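PDB 2FPH: ylmH, which is a cell-division protein of a Gram-positive bacterium that probably binds nucleic acid, perhaps RNA, through an RRM-like domain. Local coordinates for residues Y66-L71 and M132-F137; A102-T107 and K117-I122; G144-K147 and V153-E156. All blocks are in the same frame, centred on the assembly; numbering follows the deposited sequence.

Contact 1: Y66-L71 and M132-F137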
loop_
_atom_site.group_PDB
_atom_site.type_symbol
_atom_site.label_atom_id
_atom_site.label_comp_id
_atom_site.label_asym_id
_atom_site.label_seq_id
_atom_site.Cartn_x
_atom_site.Cartn_y
_atom_site.Cartn_z
ATOM N N TYR A 66 1.931 -3.502 5.138
ATOM C CA TYR A 66 0.939 -2.684 4.408
ATOM C C TYR A 66 0.568 -3.366 3.102
ATOM O O TYR A 66 1.414 -3.828 2.343
ATOM C CB TYR A 66 1.464 -1.259 4.197
ATOM C CG TYR A 66 1.657 -0.628 5.531
ATOM C CD1 TYR A 66 0.581 -0.262 6.313
ATOM C CD2 TYR A 66 2.926 -0.498 6.063
ATOM C CE1 TYR A 66 0.793 0.274 7.628
ATOM C CE2 TYR A 66 3.141 -0.017 7.359
ATOM C CZ TYR A 66 2.100 0.373 8.108
ATOM O OH TYR A 66 2.387 0.838 9.357
ATOM N N VAL A 67 -0.723 -3.341 2.792
ATOM C CA VAL A 67 -1.255 -3.988 1.607
ATOM C C VAL A 67 -2.268 -3.138 0.916
ATOM O O VAL A 67 -2.819 -2.216 1.486
ATOM C CB VAL A 67 -1.869 -5.391 1.927
ATOM C CG1 VAL A 67 -0.859 -6.295 2.482
ATOM C CG2 VAL A 67 -3.039 -5.268 2.876
ATOM N N ARG A 68 -2.512 -3.435 -0.349
ATOM C CA ARG A 68 -3.724 -2.931 -1.010
ATOM C C ARG A 68 -4.648 -4.088 -1.304
ATOM O O ARG A 68 -4.225 -5.255 -1.469
ATOM C CB ARG A 68 -3.393 -2.182 -2.305
ATOM C CG ARG A 68 -2.409 -1.079 -2.185
ATOM C CD ARG A 68 -2.140 -0.280 -3.465
ATOM N NE ARG A 68 -3.286 0.540 -3.842
ATOM C CZ ARG A 68 -3.335 1.318 -4.893
ATOM N NH1 ARG A 68 -2.317 1.344 -5.701
ATOM N NH2 ARG A 68 -4.378 2.125 -5.112
ATOM N N VAL A 69 -5.951 -3.807 -1.324
ATOM C CA VAL A 69 -6.925 -4.843 -1.478
ATOM C C VAL A 69 -7.766 -4.569 -2.677
ATOM O O VAL A 69 -8.128 -3.410 -2.990
ATOM C CB VAL A 69 -7.826 -4.977 -0.159
ATOM C CG1 VAL A 69 -9.108 -5.762 -0.331
ATOM C CG2 VAL A 69 -7.028 -5.571 1.030
ATOM N N LEU A 70 -8.114 -5.642 -3.345
ATOM C CA LEU A 70 -9.033 -5.524 -4.466
ATOM C C LEU A 70 -10.348 -6.172 -4.087
ATOM O O LEU A 70 -10.394 -7.314 -3.617
ATOM C CB LEU A 70 -8.401 -6.192 -5.653
ATOM C CG LEU A 70 -7.392 -5.472 -6.479
ATOM C CD1 LEU A 70 -6.642 -6.488 -7.308
ATOM C CD2 LEU A 70 -8.252 -4.423 -7.310
ATOM N N LEU A 71 -11.449 -5.438 -4.267
ATOM C CA LEU A 71 -12.810 -5.951 -4.038
ATOM C C LEU A 71 -13.445 -6.130 -5.406
ATOM O O LEU A 71 -13.337 -5.213 -6.206
ATOM C CB LEU A 71 -13.584 -4.939 -3.187
ATOM C CG LEU A 71 -13.050 -4.708 -1.752
ATOM C CD1 LEU A 71 -13.606 -3.501 -1.004
ATOM C CD2 LEU A 71 -13.313 -5.896 -0.922
ATOM N N MET A 132 7.639 0.392 -1.437
ATOM C CA MET A 132 6.502 -0.071 -2.213
ATOM C C MET A 132 5.534 1.103 -2.314
ATOM O O MET A 132 5.146 1.671 -1.284
ATOM C CB MET A 132 5.820 -1.227 -1.462
ATOM C CG MET A 132 6.776 -2.336 -1.140
ATOM S SD MET A 132 6.008 -3.919 -0.586
ATOM C CE MET A 132 7.128 -5.008 -1.246
ATOM N N ILE A 133 5.236 1.533 -3.530
ATOM C CA ILE A 133 4.354 2.697 -3.763
ATOM C C ILE A 133 3.186 2.427 -4.646
ATOM O O ILE A 133 3.182 1.473 -5.388
ATOM C CB ILE A 133 5.157 3.866 -4.379
ATOM C CG1 ILE A 133 5.613 3.512 -5.814
ATOM C CG2 ILE A 133 6.319 4.240 -3.439
ATOM C CD1 ILE A 133 5.995 4.718 -6.591
ATOM N N ASN A 134 2.177 3.265 -4.540
ATOM C CA ASN A 134 1.023 3.284 -5.457
ATOM C C ASN A 134 1.560 3.829 -6.783
ATOM O O ASN A 134 2.075 4.905 -6.816
ATOM C CB ASN A 134 -0.008 4.212 -4.849
ATOM C CG ASN A 134 -1.202 4.500 -5.762
ATOM O OD1 ASN A 134 -1.134 4.378 -6.974
ATOM N ND2 ASN A 134 -2.353 4.806 -5.130
ATOM N N GLN A 135 1.509 3.032 -7.866
ATOM C CA GLN A 135 2.240 3.368 -9.099
ATOM C C GLN A 135 1.614 4.559 -9.790
ATOM O O GLN A 135 2.204 5.114 -10.691
ATOM C CB GLN A 135 2.169 2.229 -10.112
ATOM C CG GLN A 135 2.693 0.843 -9.719
ATOM C CD GLN A 135 2.760 -0.105 -10.937
ATOM O OE1 GLN A 135 3.745 -0.906 -11.122
ATOM N NE2 GLN A 135 1.717 -0.011 -11.789
ATOM N N GLN A 136 0.379 4.895 -9.443
ATOM C CA GLN A 136 -0.233 6.129 -9.933
ATOM C C GLN A 136 0.571 7.374 -9.533
ATOM O O GLN A 136 0.518 8.418 -10.224
ATOM C CB GLN A 136 -1.708 6.223 -9.443
ATOM C CG GLN A 136 -2.605 7.064 -10.303
ATOM C CD GLN A 136 -4.074 6.888 -9.947
ATOM O OE1 GLN A 136 -4.725 7.827 -9.479
ATOM N NE2 GLN A 136 -4.580 5.697 -10.135
ATOM N N PHE A 137 1.369 7.266 -8.471
ATOM C CA PHE A 137 2.150 8.362 -7.897
ATOM C C PHE A 137 3.667 8.148 -8.171
ATOM O O PHE A 137 4.501 8.692 -7.531
ATOM C CB PHE A 137 1.758 8.483 -6.412
ATOM C CG PHE A 137 0.351 8.932 -6.235
ATOM C CD1 PHE A 137 0.025 10.277 -6.376
ATOM C CD2 PHE A 137 -0.679 8.024 -6.033
ATOM C CE1 PHE A 137 -1.304 10.698 -6.224
ATOM C CE2 PHE A 137 -1.990 8.442 -5.895
ATOM C CZ PHE A 137 -2.307 9.774 -5.988
HETATM O O HOH W 1 -3.407 3.041 -7.897
#
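Arg68 reaches across from the chain leading into strand 69-72 and lays one face of its guanidinium over the side-chain amide of Asn134. The two side chains meet at about a right angle, with the guanidinium and amide planes 39° apart, a tilted overlap and not a flat stack. NH1 comes closest, 3.3 Å from Asn134 CG, while Asn134 ND2 lies over the guanidinium face, 3.6 Å from Arg68 CZ. No direct hydrogen bond joins the pair: Arg68 NH1 stands 3.5 Å from Asn134 OD1 at a poor angle. A water in the guanidinium plane makes the link, accepting from Arg68 NH1 at 3.0 Å and donating to Asn134 OD1 at 2.8 Å. The bend at chi3 (70°) turns the end of Arg68, whose NE donates to the carbonyl of Thr33.

Asn134 carries its amide anti to its own backbone N (chi1 172°), and OD1 also accepts from Gln136 N at 2.9 Å. That oxygen is therefore gripped by two donors, which should fix the amide's rotation. The Gln136 N bond closes an Asx turn as strand 130-134 gives way to a short 3-10 segment; the amide it holds is where Arg68, from the N-terminal part, meets the putative RNA-binding domain.

Contact 2: A102-T107 and K117-I122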
loop_
_atom_site.group_PDB
_atom_site.type_symbol
_atom_site.label_atom_id
_atom_site.label_comp_id
_atom_site.label_asym_id
_atom_site.label_seq_id
_atom_site.Cartn_x
_atom_site.Cartn_y
_atom_site.Cartn_z
ATOM N N ALA A 102 10.382 9.656 7.404
ATOM C CA ALA A 102 10.241 11.057 7.755
ATOM C C ALA A 102 10.257 11.975 6.539
ATOM O O ALA A 102 9.459 12.905 6.453
ATOM C CB ALA A 102 11.331 11.445 8.693
ATOM N N LYS A 103 11.167 11.673 5.613
ATOM C CA LYS A 103 11.365 12.462 4.425
ATOM C C LYS A 103 10.141 12.349 3.571
ATOM O O LYS A 103 9.681 13.330 3.025
ATOM C CB LYS A 103 12.591 11.988 3.639
ATOM C CG LYS A 103 13.930 12.127 4.326
ATOM C CD LYS A 103 14.151 13.373 5.141
ATOM C CE LYS A 103 13.895 13.160 6.688
ATOM N NZ LYS A 103 14.686 12.037 7.344
ATOM N N ILE A 104 9.613 11.139 3.453
ATOM C CA ILE A 104 8.402 10.920 2.680
ATOM C C ILE A 104 7.174 11.688 3.221
ATOM O O ILE A 104 6.488 12.325 2.452
ATOM C CB ILE A 104 8.125 9.414 2.498
ATOM C CG1 ILE A 104 9.259 8.820 1.630
ATOM C CG2 ILE A 104 6.790 9.227 1.770
ATOM C CD1 ILE A 104 9.218 7.420 1.477
ATOM N N LEU A 105 6.908 11.657 4.519
ATOM C CA LEU A 105 5.674 12.289 5.018
ATOM C C LEU A 105 5.712 13.824 5.024
ATOM O O LEU A 105 4.657 14.452 5.087
ATOM C CB LEU A 105 5.302 11.811 6.426
ATOM C CG LEU A 105 5.515 10.355 6.722
ATOM C CD1 LEU A 105 6.022 10.231 8.174
ATOM C CD2 LEU A 105 4.236 9.608 6.473
ATOM N N GLY A 106 6.912 14.410 4.986
ATOM C CA GLY A 106 7.115 15.869 4.857
ATOM C C GLY A 106 8.247 16.205 5.785
ATOM O O GLY A 106 8.104 15.850 6.968
ATOM N N THR A 107 9.352 16.856 5.361
ATOM C CA THR A 107 9.611 17.637 4.096
ATOM C C THR A 107 8.602 18.742 3.733
ATOM O O THR A 107 7.386 18.559 3.919
ATOM C CB THR A 107 9.965 16.765 2.892
ATOM O OG1 THR A 107 9.002 15.714 2.707
ATOM C CG2 THR A 107 11.281 16.049 3.141
ATOM N N LYS A 117 -1.194 6.619 3.085
ATOM C CA LYS A 117 -2.033 5.707 2.272
ATOM C C LYS A 117 -1.528 5.499 0.828
ATOM O O LYS A 117 -2.050 4.574 0.095
ATOM C CB LYS A 117 -3.498 6.163 2.216
ATOM C CG LYS A 117 -4.312 5.832 3.446
ATOM C CD LYS A 117 -5.574 5.017 3.185
ATOM C CE LYS A 117 -5.825 3.846 4.146
ATOM N NZ LYS A 117 -7.282 3.794 4.573
ATOM N N LEU A 118 -0.563 6.328 0.388
ATOM C CA LEU A 118 -0.066 6.265 -1.019
ATOM C C LEU A 118 1.162 5.353 -1.163
ATOM O O LEU A 118 1.661 5.154 -2.273
ATOM C CB LEU A 118 0.336 7.653 -1.597
ATOM C CG LEU A 118 -0.780 8.706 -1.661
ATOM C CD1 LEU A 118 -0.205 10.014 -2.149
ATOM C CD2 LEU A 118 -1.893 8.191 -2.577
ATOM N N PHE A 119 1.628 4.801 -0.067
ATOM C CA PHE A 119 2.753 3.876 -0.073
ATOM C C PHE A 119 2.594 2.863 1.030
ATOM O O PHE A 119 1.810 3.062 1.974
ATOM C CB PHE A 119 4.117 4.576 0.024
ATOM C CG PHE A 119 4.374 5.376 1.273
ATOM C CD1 PHE A 119 3.848 6.658 1.412
ATOM C CD2 PHE A 119 5.152 4.862 2.318
ATOM C CE1 PHE A 119 4.027 7.361 2.572
ATOM C CE2 PHE A 119 5.378 5.604 3.450
ATOM C CZ PHE A 119 4.823 6.861 3.577
ATOM N N GLY A 120 3.363 1.795 0.905
ATOM C CA GLY A 120 3.285 0.699 1.848
ATOM C C GLY A 120 4.584 0.633 2.620
ATOM O O GLY A 120 5.021 1.626 3.197
ATOM N N ASP A 121 5.197 -0.533 2.577
ATOM C CA ASP A 121 6.360 -0.822 3.367
ATOM C C ASP A 121 7.564 -0.091 2.867
ATOM O O ASP A 121 7.789 0.055 1.647
ATOM C CB ASP A 121 6.696 -2.320 3.293
ATOM C CG ASP A 121 5.683 -3.217 3.985
ATOM O OD1 ASP A 121 4.734 -2.767 4.635
ATOM O OD2 ASP A 121 5.853 -4.444 3.990
ATOM N N ILE A 122 8.369 0.360 3.819
ATOM C CA ILE A 122 9.737 0.794 3.524
ATOM C C ILE A 122 10.644 -0.286 4.127
ATOM O O ILE A 122 10.486 -0.652 5.290
ATOM C CB ILE A 122 10.006 2.160 4.160
ATOM C CG1 ILE A 122 9.223 3.297 3.500
ATOM C CG2 ILE A 122 11.515 2.497 4.179
ATOM C CD1 ILE A 122 9.066 4.472 4.501
#
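Ile104 presses its CG2 methyl onto one face of the Phe119 ring, and this is the tight part of the contact. CG2 sits 3.4 Å from Phe119 CE1 and 3.6 Å from Phe119 CZ, so the methyl lies over the outer end of the ring. Two torsions bring them together: CG2 of Ile104 runs anti to the backbone N, and Phe119 takes chi1 62°, with CG between the backbone N and the carbonyl carbon. The other branch of Ile104 reaches a second strand residue more loosely, its CD1 lying 4.2 Å from Ile122 CD1.

On the solvent side stands Leu105, exposed, crossing Phe119 at about a right angle. Its CD2 comes to the ring edge, near the ring plane, 4.0 Å from Phe119 CZ. No hydrogen bond spans the two segments; apolar side chains alone join them. Just beyond Leu105 the helix ends at Gly106, whose positive phi (139°) takes the chain out of helical geometry.

Helix 97-105 thus packs against strand 119-123, at one edge of the five-stranded antiparallel sheet. Ile131 of strand 130-134 lies beside Ile104, Phe119 and Ile122, while Phe141 of helix 138-144 touches both Ile104 and Phe119.

Contact 3: G144-K147 and V153-E156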
loop_
_atom_site.group_PDB
_atom_site.type_symbol
_atom_site.label_atom_id
_atom_site.label_comp_id
_atom_site.label_asym_id
_atom_site.label_seq_id
_atom_site.Cartn_x
_atom_site.Cartn_y
_atom_site.Cartn_z
ATOM N N GLY A 144 10.326 13.627 -6.787
ATOM C CA GLY A 144 10.295 14.378 -5.548
ATOM C C GLY A 144 11.302 13.876 -4.521
ATOM O O GLY A 144 11.839 14.652 -3.753
ATOM N N LEU A 145 11.545 12.573 -4.482
ATOM C CA LEU A 145 12.445 11.971 -3.493
ATOM C C LEU A 145 13.852 11.915 -4.061
ATOM O O LEU A 145 14.270 10.899 -4.627
ATOM C CB LEU A 145 11.956 10.559 -3.094
ATOM C CG LEU A 145 11.728 10.086 -1.643
ATOM C CD1 LEU A 145 11.950 8.592 -1.514
ATOM C CD2 LEU A 145 12.424 10.873 -0.516
ATOM N N LYS A 146 14.573 13.034 -3.931
ATOM C CA LYS A 146 15.905 13.189 -4.516
ATOM C C LYS A 146 17.022 13.381 -3.458
ATOM O O LYS A 146 18.193 13.343 -3.787
ATOM C CB LYS A 146 15.933 14.312 -5.572
ATOM C CG LYS A 146 15.192 13.940 -6.873
ATOM C CD LYS A 146 16.148 13.466 -8.053
ATOM C CE LYS A 146 16.394 11.919 -8.151
ATOM N NZ LYS A 146 17.886 11.442 -8.119
ATOM N N LYS A 147 16.638 13.578 -2.205
ATOM C CA LYS A 147 17.590 13.568 -1.084
ATOM C C LYS A 147 16.881 13.201 0.197
ATOM O O LYS A 147 15.708 13.473 0.393
ATOM C CB LYS A 147 18.340 14.893 -0.901
ATOM C CG LYS A 147 17.820 15.825 0.212
ATOM C CD LYS A 147 18.670 17.096 0.364
ATOM C CE LYS A 147 17.901 18.129 1.189
ATOM N NZ LYS A 147 18.689 19.389 1.362
ATOM N N VAL A 153 19.561 10.775 -3.221
ATOM C CA VAL A 153 19.048 9.454 -3.574
ATOM C C VAL A 153 18.386 9.504 -4.960
ATOM O O VAL A 153 17.981 10.574 -5.416
ATOM C CB VAL A 153 18.055 8.908 -2.504
ATOM C CG1 VAL A 153 18.710 8.927 -1.143
ATOM C CG2 VAL A 153 16.779 9.696 -2.434
ATOM N N SER A 154 18.297 8.336 -5.594
ATOM C CA SER A 154 17.564 8.152 -6.847
ATOM C C SER A 154 16.685 6.925 -6.802
ATOM O O SER A 154 17.167 5.852 -6.573
ATOM C CB SER A 154 18.570 7.995 -8.009
ATOM O OG SER A 154 17.914 7.781 -9.258
ATOM N N LEU A 155 15.386 7.068 -7.052
ATOM C CA LEU A 155 14.480 5.922 -7.057
ATOM C C LEU A 155 14.440 5.241 -8.423
ATOM O O LEU A 155 14.223 5.922 -9.423
ATOM C CB LEU A 155 13.066 6.365 -6.728
ATOM C CG LEU A 155 12.651 6.614 -5.292
ATOM C CD1 LEU A 155 11.189 6.914 -5.237
ATOM C CD2 LEU A 155 12.892 5.465 -4.398
ATOM N N GLU A 156 14.623 3.919 -8.443
ATOM C CA GLU A 156 14.494 3.097 -9.650
ATOM C C GLU A 156 13.574 1.907 -9.434
ATOM O O GLU A 156 13.634 1.289 -8.387
ATOM C CB GLU A 156 15.861 2.542 -9.999
ATOM C CG GLU A 156 16.867 3.607 -10.441
ATOM C CD GLU A 156 18.244 3.035 -10.646
ATOM O OE1 GLU A 156 18.392 1.796 -10.746
ATOM O OE2 GLU A 156 19.192 3.824 -10.684
HETATM O O HOH W 2 14.411 9.837 -7.083
#
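Lys146 and Val153 bring the two backbones together, their CA atoms 5.0 Å apart. The carbonyl of Lys146 accepts from Val153 N at 3.0 Å; the N-H points nearly straight at the oxygen (165°), yet the donor stands well above the carbonyl plane, 63° out of it. Two residues further along strand 151-157 a water bridges the widening gap, donating to Leu145 O at 2.7 Å and accepting from Leu155 N at 2.9 Å. Leu145 is the centre of an inverse gamma turn where the chain leaves helix 138-144, and this turn carries it across toward the strand.

The Lys146 side chain starts out away from the strand, but bends at chi2, chi3 and chi4 curl it back so that the ammonium donates to the carbonyl of its own backbone partner, with Lys146 NZ 2.8 Å from Val153 O. The donor is tilted 25° from that carbonyl plane. Lys146 CA also offers a CA-H...O contact to the same oxygen, which is thus approached by both ends of one residue. NZ passes alongside Ser154 as well, 3.5 Å from Ser154 CB.

On the buried side Val153 CG2 packs on the backbone, 3.5 Å from Leu145 O, and the apolar contact is between Leu145 and Leu155, whose CD1 methyls meet at 4.2 Å.

Beyond these residues, Leu155 rests on Phe141 and Gln142 of helix 138-144, while Val153 and Leu155 lie against Ile90 of the adjacent antiparallel strand 85-91. Leu145 also touches the loop residue Leu112. The contact thus ties the exit of helix 138-144 to strand 151-157, just where the chain enters the short edge strand 147-148 that finishes the five-stranded sheet.

All three contacts reach the five-stranded antiparallel sheet of the putative RNA-binding domain. Contacts 1 and 2, centres about 13 Å apart, lie on neighbouring strands of it, 130-134 and 119-123: Met132 O lies 2.8 Å from Gly120 N, a probable hydrogen bond, and Tyr66 N lies 2.9 Å from Asp121 OD1, a second tie to the N-terminal part. Along the chain contact 2 is nested inside the loop that contact 1 closes. Contact 3 follows in series, its centre about 13 Å from that of contact 2, and the two meet where Ile104 CG1 packs 4.1 Å from Leu145 CD1. Contacts 1 and 3 do not touch, their nearest atoms being about 6 Å apart.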